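PDB 3PSH: molybdate-binding protein MolA, which binds molybdate or tungstate in the periplasm and hands molybdate to the MolBC transporter, the low-affinity importer of the oxyanion. Local coordinates for residues I18-N30 against K39-L52. Numbering follows the deposited sequence.
With MOO (molybdate ion), chain B.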
ATOM      1  N   ILE A  18     -13.657  -6.741  19.483  1.00 15.36           N
ATOM      2  CA  ILE A  18     -13.039  -5.416  19.363  1.00 15.61           C
ATOM      3  C   ILE A  18     -14.072  -4.381  18.835  1.00 14.08           C
ATOM      4  O   ILE A  18     -14.736  -4.513  17.715  1.00 14.05           O
ATOM      5  CB  ILE A  18     -11.863  -5.537  18.339  1.00 13.34           C
ATOM      6  CG1 ILE A  18     -10.706  -6.360  18.881  1.00 15.93           C
ATOM      7  CG2 ILE A  18     -11.234  -4.178  17.956  1.00 15.45           C
ATOM      8  CD1 ILE A  18     -10.241  -5.833  20.192  1.00 12.64           C
ATOM      9  N   ASN A  19     -14.158  -3.292  19.589  1.00 14.31           N
ATOM     10  CA  ASN A  19     -15.064  -2.226  19.167  1.00 15.78           C
ATOM     11  C   ASN A  19     -14.426  -0.813  19.239  1.00 14.44           C
ATOM     12  O   ASN A  19     -15.014   0.145  18.858  1.00 15.20           O
ATOM     13  CB  ASN A  19     -16.320  -2.218  20.021  1.00 18.06           C
ATOM     14  CG  ASN A  19     -17.150  -3.413  19.778  1.00 21.05           C
ATOM     15  OD1 ASN A  19     -17.263  -4.353  20.635  1.00 24.28           O
ATOM     16  ND2 ASN A  19     -17.747  -3.426  18.621  1.00 17.81           N
ATOM     17  N   ARG A  20     -13.222  -0.779  19.847  1.00 14.77           N
ATOM     18  CA  ARG A  20     -12.495   0.492  20.087  1.00 15.99           C
ATOM     19  C   ARG A  20     -11.020   0.449  19.654  1.00 13.69           C
ATOM     20  O   ARG A  20     -10.116   0.812  20.390  1.00 14.23           O
ATOM     21  CB  ARG A  20     -12.610   0.909  21.569  1.00 14.44           C
ATOM     22  CG  ARG A  20     -14.072   1.164  21.898  1.00 11.82           C
ATOM     23  CD  ARG A  20     -14.248   1.639  23.358  1.00 17.14           C
ATOM     24  NE  ARG A  20     -13.885   3.047  23.251  1.00 20.91           N
ATOM     25  CZ  ARG A  20     -14.626   4.030  22.752  1.00 20.38           C
ATOM     26  NH1 ARG A  20     -15.954   3.855  22.462  1.00 19.96           N
ATOM     27  NH2 ARG A  20     -14.058   5.258  22.604  1.00 17.11           N
ATOM     28  N   ALA A  21     -10.810   0.065  18.379  1.00 14.59           N
ATOM     29  CA  ALA A  21      -9.440  -0.145  17.941  1.00 12.80           C
ATOM     30  C   ALA A  21      -8.878   1.236  17.568  1.00 12.84           C
ATOM     31  O   ALA A  21      -9.647   2.105  17.039  1.00 13.50           O
ATOM     32  CB  ALA A  21      -9.479  -1.012  16.658  1.00 14.12           C
ATOM     33  N   VAL A  22      -7.564   1.365  17.728  1.00 12.69           N
ATOM     34  CA  VAL A  22      -6.950   2.626  17.204  1.00 12.24           C
ATOM     35  C   VAL A  22      -6.006   2.139  16.107  1.00 13.02           C
ATOM     36  O   VAL A  22      -5.265   1.207  16.321  1.00 14.60           O
ATOM     37  CB  VAL A  22      -6.258   3.382  18.363  1.00 12.83           C
ATOM     38  CG1 VAL A  22      -5.339   4.492  17.776  1.00 15.02           C
ATOM     39  CG2 VAL A  22      -7.408   4.058  19.154  1.00 12.08           C
ATOM     40  N   VAL A  23      -6.086   2.745  14.917  1.00 11.42           N
ATOM     41  CA  VAL A  23      -5.337   2.182  13.796  1.00 11.70           C
ATOM     42  C   VAL A  23      -4.265   3.175  13.331  1.00 12.29           C
ATOM     43  O   VAL A  23      -4.595   4.169  12.689  1.00 14.77           O
ATOM     44  CB  VAL A  23      -6.291   1.801  12.577  1.00 11.46           C
ATOM     45  CG1 VAL A  23      -5.379   1.256  11.474  1.00 11.73           C
ATOM     46  CG2 VAL A  23      -7.290   0.732  13.069  1.00 11.89           C
ATOM     47  N   LEU A  24      -3.017   2.920  13.764  1.00 12.20           N
ATOM     48  CA  LEU A  24      -1.903   3.885  13.522  1.00 10.16           C
ATOM     49  C   LEU A  24      -1.065   3.600  12.271  1.00  9.88           C
ATOM     50  O   LEU A  24       0.170   3.740  12.269  1.00 11.41           O
ATOM     51  CB  LEU A  24      -1.022   4.057  14.809  1.00 10.93           C
ATOM     52  CG  LEU A  24      -1.819   4.528  16.120  1.00  9.59           C
ATOM     53  CD1 LEU A  24      -0.790   4.688  17.231  1.00 11.51           C
ATOM     54  CD2 LEU A  24      -2.678   5.807  15.862  1.00 12.78           C
ATOM     55  N   GLN A  25      -1.722   3.067  11.257  1.00 13.50           N
ATOM     56  CA  GLN A  25      -1.056   2.676   9.997  1.00 13.20           C
ATOM     57  C   GLN A  25      -2.137   2.809   8.929  1.00 12.26           C
ATOM     58  O   GLN A  25      -3.242   2.230   9.097  1.00 14.32           O
ATOM     59  CB  GLN A  25      -0.566   1.226  10.109  1.00 13.21           C
ATOM     60  CG  GLN A  25       0.420   0.892   8.910  1.00 13.75           C
ATOM     61  CD  GLN A  25       0.424  -0.533   8.491  1.00  9.80           C
ATOM     62  OE1 GLN A  25       1.528  -1.159   8.450  1.00 15.74           O
ATOM     63  NE2 GLN A  25      -0.739  -1.110   8.241  1.00 11.52           N
ATOM     64  N   HIS A  26      -1.915   3.563   7.806  1.00 12.67           N
ATOM     65  CA  HIS A  26      -2.848   3.738   6.721  1.00 13.01           C
ATOM     66  C   HIS A  26      -3.161   2.464   5.928  1.00 11.75           C
ATOM     67  O   HIS A  26      -4.266   2.256   5.488  1.00 14.07           O
ATOM     68  CB  HIS A  26      -2.379   4.846   5.737  1.00 12.26           C
ATOM     69  CG  HIS A  26      -0.954   4.690   5.267  1.00 14.48           C
ATOM     70  ND1 HIS A  26       0.125   4.745   6.122  1.00 11.90           N
ATOM     71  CD2 HIS A  26      -0.425   4.562   4.018  1.00 12.10           C
ATOM     72  CE1 HIS A  26       1.259   4.634   5.441  1.00 15.96           C
ATOM     73  NE2 HIS A  26       0.938   4.438   4.172  1.00 10.79           N
ATOM     74  N   GLN A  27      -2.169   1.577   5.856  1.00 12.51           N
ATOM     75  CA  GLN A  27      -2.386   0.331   5.088  1.00 12.23           C
ATOM     76  C   GLN A  27      -3.426  -0.522   5.786  1.00 11.47           C
ATOM     77  O   GLN A  27      -4.396  -1.021   5.178  1.00 13.18           O
ATOM     78  CB  GLN A  27      -1.130  -0.493   4.885  1.00 12.25           C
ATOM     79  CG  GLN A  27      -0.197   0.401   3.986  1.00 11.42           C
ATOM     80  CD  GLN A  27       0.851   1.112   4.752  1.00 13.38           C
ATOM     81  OE1 GLN A  27       0.728   1.420   5.939  1.00 14.80           O
ATOM     82  NE2 GLN A  27       1.960   1.421   4.021  1.00 13.24           N
ATOM     83  N   THR A  28      -3.210  -0.701   7.092  1.00 13.84           N
ATOM     84  CA  THR A  28      -4.227  -1.478   7.827  1.00 14.13           C
ATOM     85  C   THR A  28      -5.595  -0.711   7.809  1.00 13.50           C
ATOM     86  O   THR A  28      -6.632  -1.353   7.696  1.00 13.84           O
ATOM     87  CB  THR A  28      -3.812  -1.610   9.271  1.00 14.28           C
ATOM     88  OG1 THR A  28      -2.704  -2.516   9.382  1.00 13.19           O
ATOM     89  CG2 THR A  28      -4.978  -2.098  10.127  1.00 15.86           C
ATOM     90  N   LEU A  29      -5.615   0.635   7.907  1.00 10.77           N
ATOM     91  CA  LEU A  29      -6.849   1.393   7.870  1.00 10.74           C
ATOM     92  C   LEU A  29      -7.609   1.067   6.578  1.00 11.59           C
ATOM     93  O   LEU A  29      -8.789   0.841   6.633  1.00 13.83           O
ATOM     94  CB  LEU A  29      -6.553   2.924   8.050  1.00 12.23           C
ATOM     95  CG  LEU A  29      -7.783   3.850   8.114  1.00 13.65           C
ATOM     96  CD1 LEU A  29      -8.863   3.251   9.130  1.00 16.51           C
ATOM     97  CD2 LEU A  29      -7.249   5.187   8.595  1.00 14.90           C
ATOM     98  N   ASN A  30      -6.921   1.078   5.421  1.00 10.32           N
ATOM     99  CA  ASN A  30      -7.587   0.893   4.125  1.00 12.19           C
ATOM    100  C   ASN A  30      -8.134  -0.561   4.119  1.00 12.30           C
ATOM    101  O   ASN A  30      -9.212  -0.776   3.649  1.00 12.93           O
ATOM    102  CB  ASN A  30      -6.523   1.141   3.025  1.00 11.20           C
ATOM    103  CG  ASN A  30      -7.076   0.899   1.633  1.00 12.72           C
ATOM    104  OD1 ASN A  30      -8.275   1.183   1.362  1.00 11.55           O
ATOM    105  ND2 ASN A  30      -6.202   0.428   0.746  1.00 12.99           N
ATOM    106  N   LYS A  39     -16.806   0.876  12.121  1.00 17.68           N
ATOM    107  CA  LYS A  39     -17.592   1.148  13.326  1.00 17.53           C
ATOM    108  C   LYS A  39     -16.862   0.622  14.575  1.00 17.60           C
ATOM    109  O   LYS A  39     -17.234   0.943  15.701  1.00 17.15           O
ATOM    110  CB  LYS A  39     -18.830   0.344  13.258  1.00 17.29           C
ATOM    111  CG  LYS A  39     -19.953   0.886  12.445  1.00 25.20           C
ATOM    112  CD  LYS A  39     -20.881  -0.313  12.212  1.00 37.18           C
ATOM    113  CE  LYS A  39     -21.612  -0.212  10.872  1.00 40.89           C
ATOM    114  NZ  LYS A  39     -20.853  -0.799   9.700  1.00 40.09           N
ATOM    115  N   GLN A  40     -15.924  -0.264  14.352  1.00 15.38           N
ATOM    116  CA  GLN A  40     -15.057  -0.804  15.439  1.00 14.72           C
ATOM    117  C   GLN A  40     -13.770  -0.041  15.657  1.00 14.96           C
ATOM    118  O   GLN A  40     -12.904  -0.515  16.344  1.00 15.38           O
ATOM    119  CB  GLN A  40     -14.794  -2.289  15.217  1.00 16.20           C
ATOM    120  CG  GLN A  40     -16.083  -3.088  15.172  1.00 13.17           C
ATOM    121  CD  GLN A  40     -15.877  -4.431  14.532  1.00 14.72           C
ATOM    122  OE1 GLN A  40     -15.365  -5.369  15.153  1.00 20.68           O
ATOM    123  NE2 GLN A  40     -16.154  -4.494  13.203  1.00 13.96           N
ATOM    124  N   ILE A  41     -13.630   1.127  15.019  1.00 12.36           N
ATOM    125  CA  ILE A  41     -12.392   1.925  15.195  1.00 13.24           C
ATOM    126  C   ILE A  41     -12.747   3.285  15.816  1.00 12.30           C
ATOM    127  O   ILE A  41     -13.765   3.866  15.450  1.00 13.06           O
ATOM    128  CB  ILE A  41     -11.828   2.180  13.787  1.00 13.47           C
ATOM    129  CG1 ILE A  41     -11.308   0.824  13.234  1.00 14.20           C
ATOM    130  CG2 ILE A  41     -10.666   3.223  13.789  1.00 13.78           C
ATOM    131  CD1 ILE A  41     -11.103   0.849  11.651  1.00 15.30           C
ATOM    132  N   VAL A  42     -11.916   3.774  16.726  1.00 15.56           N
ATOM    133  CA  VAL A  42     -12.185   5.042  17.387  1.00 13.56           C
ATOM    134  C   VAL A  42     -11.003   6.011  17.302  1.00 15.38           C
ATOM    135  O   VAL A  42     -11.134   7.166  17.765  1.00 15.47           O
ATOM    136  CB  VAL A  42     -12.577   4.866  18.853  1.00 13.47           C
ATOM    137  CG1 VAL A  42     -13.923   4.081  18.915  1.00 14.58           C
ATOM    138  CG2 VAL A  42     -11.414   4.269  19.598  1.00 12.44           C
ATOM    139  N   GLY A  43      -9.843   5.557  16.733  1.00 13.83           N
ATOM    140  CA  GLY A  43      -8.792   6.565  16.385  1.00 11.67           C
ATOM    141  C   GLY A  43      -7.940   6.050  15.238  1.00 14.40           C
ATOM    142  O   GLY A  43      -7.947   4.868  14.965  1.00 14.47           O
ATOM    143  N   VAL A  44      -7.288   6.987  14.587  1.00 12.60           N
ATOM    144  CA  VAL A  44      -6.496   6.612  13.400  1.00 12.60           C
ATOM    145  C   VAL A  44      -5.268   7.524  13.391  1.00 14.20           C
ATOM    146  O   VAL A  44      -5.286   8.571  14.079  1.00 14.49           O
ATOM    147  CB  VAL A  44      -7.383   6.829  12.057  1.00 12.95           C
ATOM    148  CG1 VAL A  44      -8.609   5.919  12.023  1.00 13.93           C
ATOM    149  CG2 VAL A  44      -7.772   8.268  11.852  1.00 14.34           C
ATOM    150  N   LEU A  45      -4.208   7.130  12.659  1.00 12.88           N
ATOM    151  CA  LEU A  45      -3.035   7.967  12.490  1.00 12.25           C
ATOM    152  C   LEU A  45      -3.376   9.417  12.097  1.00 11.52           C
ATOM    153  O   LEU A  45      -4.213   9.694  11.257  1.00 15.12           O
ATOM    154  CB  LEU A  45      -2.012   7.364  11.481  1.00 12.43           C
ATOM    155  CG  LEU A  45      -2.481   7.239  10.004  1.00 14.18           C
ATOM    156  CD1 LEU A  45      -1.241   6.900   9.114  1.00 18.57           C
ATOM    157  CD2 LEU A  45      -3.593   6.341   9.702  1.00 12.24           C
ATOM    158  N   SER A  46      -2.674  10.332  12.718  1.00 13.65           N
ATOM    159  CA  SER A  46      -3.018  11.745  12.476  1.00 15.34           C
ATOM    160  C   SER A  46      -2.679  12.249  11.027  1.00 13.96           C
ATOM    161  O   SER A  46      -3.299  13.241  10.582  1.00 17.91           O
ATOM    162  CB  SER A  46      -2.317  12.617  13.544  1.00 14.94           C
ATOM    163  OG  SER A  46      -0.883  12.553  13.423  1.00 16.73           O
ATOM    164  N   ASN A  47      -1.756  11.538  10.326  1.00 15.21           N
ATOM    165  CA  ASN A  47      -1.463  11.818   8.903  1.00 14.94           C
ATOM    166  C   ASN A  47      -2.263  11.002   7.900  1.00 16.12           C
ATOM    167  O   ASN A  47      -1.764  10.787   6.756  1.00 16.90           O
ATOM    168  CB  ASN A  47       0.063  11.717   8.688  1.00 15.13           C
ATOM    169  CG  ASN A  47       0.672  10.437   9.168  1.00 20.49           C
ATOM    170  OD1 ASN A  47       0.139   9.745  10.064  1.00 17.66           O
ATOM    171  ND2 ASN A  47       1.852  10.098   8.577  1.00 19.53           N
ATOM    172  N   TRP A  48      -3.459  10.560   8.298  1.00 13.02           N
ATOM    173  CA  TRP A  48      -4.312   9.719   7.375  1.00 15.68           C
ATOM    174  C   TRP A  48      -4.669  10.422   6.060  1.00 16.64           C
ATOM    175  O   TRP A  48      -4.552   9.790   4.978  1.00 14.82           O
ATOM    176  CB  TRP A  48      -5.491   9.107   8.110  1.00 16.44           C
ATOM    177  CG  TRP A  48      -6.546  10.101   8.489  1.00 14.99           C
ATOM    178  CD1 TRP A  48      -6.636  10.849   9.673  1.00 13.44           C
ATOM    179  CD2 TRP A  48      -7.684  10.439   7.700  1.00 16.18           C
ATOM    180  NE1 TRP A  48      -7.776  11.649   9.614  1.00 13.64           N
ATOM    181  CE2 TRP A  48      -8.448  11.398   8.431  1.00 16.27           C
ATOM    182  CE3 TRP A  48      -8.130  10.066   6.394  1.00 19.58           C
ATOM    183  CZ2 TRP A  48      -9.689  11.957   7.904  1.00 14.88           C
ATOM    184  CZ3 TRP A  48      -9.388  10.628   5.863  1.00 19.18           C
ATOM    185  CH2 TRP A  48     -10.119  11.568   6.619  1.00 19.22           C
ATOM    186  N   LYS A  49      -4.968  11.720   6.084  1.00 16.28           N
ATOM    187  CA  LYS A  49      -5.341  12.313   4.792  1.00 16.80           C
ATOM    188  C   LYS A  49      -4.095  12.377   3.875  1.00 16.09           C
ATOM    189  O   LYS A  49      -4.193  12.154   2.692  1.00 14.97           O
ATOM    190  CB  LYS A  49      -5.857  13.750   5.032  1.00 18.08           C
ATOM    191  CG  LYS A  49      -7.224  13.743   5.735  1.00 17.82           C
ATOM    192  CD  LYS A  49      -7.857  15.202   5.910  1.00 20.79           C
ATOM    193  CE  LYS A  49      -9.201  15.160   6.737  1.00 16.22           C
ATOM    194  NZ  LYS A  49      -9.373  16.673   7.080  1.00 21.27           N
ATOM    195  N   LYS A  50      -2.967  12.705   4.405  1.00 15.62           N
ATOM    196  CA  LYS A  50      -1.729  12.743   3.562  1.00 16.48           C
ATOM    197  C   LYS A  50      -1.384  11.352   2.967  1.00 17.10           C
ATOM    198  O   LYS A  50      -1.165  11.206   1.712  1.00 16.25           O
ATOM    199  CB  LYS A  50      -0.536  13.341   4.274  1.00 17.95           C
ATOM    200  CG  LYS A  50       0.653  13.281   3.402  1.00 19.95           C
ATOM    201  CD  LYS A  50       1.660  14.334   3.862  1.00 27.58           C
ATOM    202  CE  LYS A  50       2.754  14.549   2.837  1.00 30.82           C
ATOM    203  NZ  LYS A  50       3.728  13.521   3.275  1.00 37.51           N
ATOM    204  N   GLN A  51      -1.454  10.337   3.833  1.00 15.42           N
ATOM    205  CA  GLN A  51      -1.002   9.024   3.412  1.00 14.31           C
ATOM    206  C   GLN A  51      -2.002   8.268   2.554  1.00 13.08           C
ATOM    207  O   GLN A  51      -1.613   7.415   1.709  1.00 14.40           O
ATOM    208  CB  GLN A  51      -0.703   8.208   4.719  1.00 16.35           C
ATOM    209  CG  GLN A  51       0.564   8.700   5.438  1.00 14.70           C
ATOM    210  CD  GLN A  51       1.843   8.637   4.583  1.00 15.55           C
ATOM    211  OE1 GLN A  51       2.047   7.750   3.781  1.00 18.45           O
ATOM    212  NE2 GLN A  51       2.708   9.669   4.743  1.00 20.07           N
ATOM    213  N   LEU A  52      -3.322   8.537   2.765  1.00 12.63           N
ATOM    214  CA  LEU A  52      -4.379   7.941   1.943  1.00 13.75           C
ATOM    215  C   LEU A  52      -4.814   8.785   0.746  1.00 13.06           C
ATOM    216  O   LEU A  52      -5.542   8.255  -0.130  1.00 15.99           O
ATOM    217  CB  LEU A  52      -5.641   7.486   2.771  1.00 15.51           C
ATOM    218  CG  LEU A  52      -5.297   6.392   3.816  1.00 18.81           C
ATOM    219  CD1 LEU A  52      -6.530   6.154   4.721  1.00 17.05           C
ATOM    220  CD2 LEU A  52      -5.136   5.012   3.121  1.00 17.30           C
TER
HETATM  221 MO   MOO B   1       3.732   3.187   1.586  1.00 33.20          MO
HETATM  222  O1  MOO B   1       4.410   3.648   0.107  1.00 14.90           O
HETATM  223  O2  MOO B   1       4.928   3.081   2.822  1.00 20.52           O
HETATM  224  O3  MOO B   1       3.014   1.652   1.433  1.00 16.87           O
HETATM  225  O4  MOO B   1       2.440   4.252   1.873  1.00 14.46           O
HETATM  226  O   HOH W   1     -17.248   1.614  19.097  1.00 27.43           O
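Gln51 lays its CB over one face of the His26 imidazole, a CH-pi contact 3.7 Å from the centroid, while the ring turns an edge to the molybdate ion. A chi1 of 50° puts CG of His26 between the backbone N and the carbonyl carbon, and from there NE2 reaches molybdate O4 at 2.8 Å, its N-H fairly straight (162°) and in the ring plane. Gln27 OE1 lies over the opposite face; an imidazole suits this place because it offers both a flat surface and an N-H. Gln27 also donates from NE2 to molybdate O3, less straight (139°). Gln51 is a second-shell residue too, its backbone O accepting from Arg243, whose NH1 also donates to the molybdate.

Behind the site, packing is tight and apolar. Leu29 CD2 sits 3.8 Å from Val44 CG1 and also meets Leu45 and Leu52, so branched aliphatic side chains fill the angle between helix and sheet. Leu45 CD1 reaches within 3.6 Å of His26 N, a backbone nitrogen buried without a partner.

The parallel strands are tied by Val23 N to Gly43 O, 2.8 Å, and by Leu45 N to Val23 O. A beta bulge interrupts their register: Ala21 O accepts from Val42 N at 2.8 Å and, weakly, from Gly43 N. With no side chain, Gly43 allows Val22 CG2 to lie 3.7 Å from its N.

The far end opens to solvent at Asn19 and Lys39, where a water donates to Asn19 O, although Ala21 N still donates to Gln40 O in a nearly straight bond. Val42 CG1 covers one face of the Arg20 guanidinium, whose NH2 bonds Leu83 O.

In this right-handed beta-alpha-beta unit, helix 26-34 links strand 21-24 to edge strand 41-44 of the parallel sheet; strand 87-91 flanks 21-24 on its other side, and helix 132-151 packs against Ala21 and Thr28.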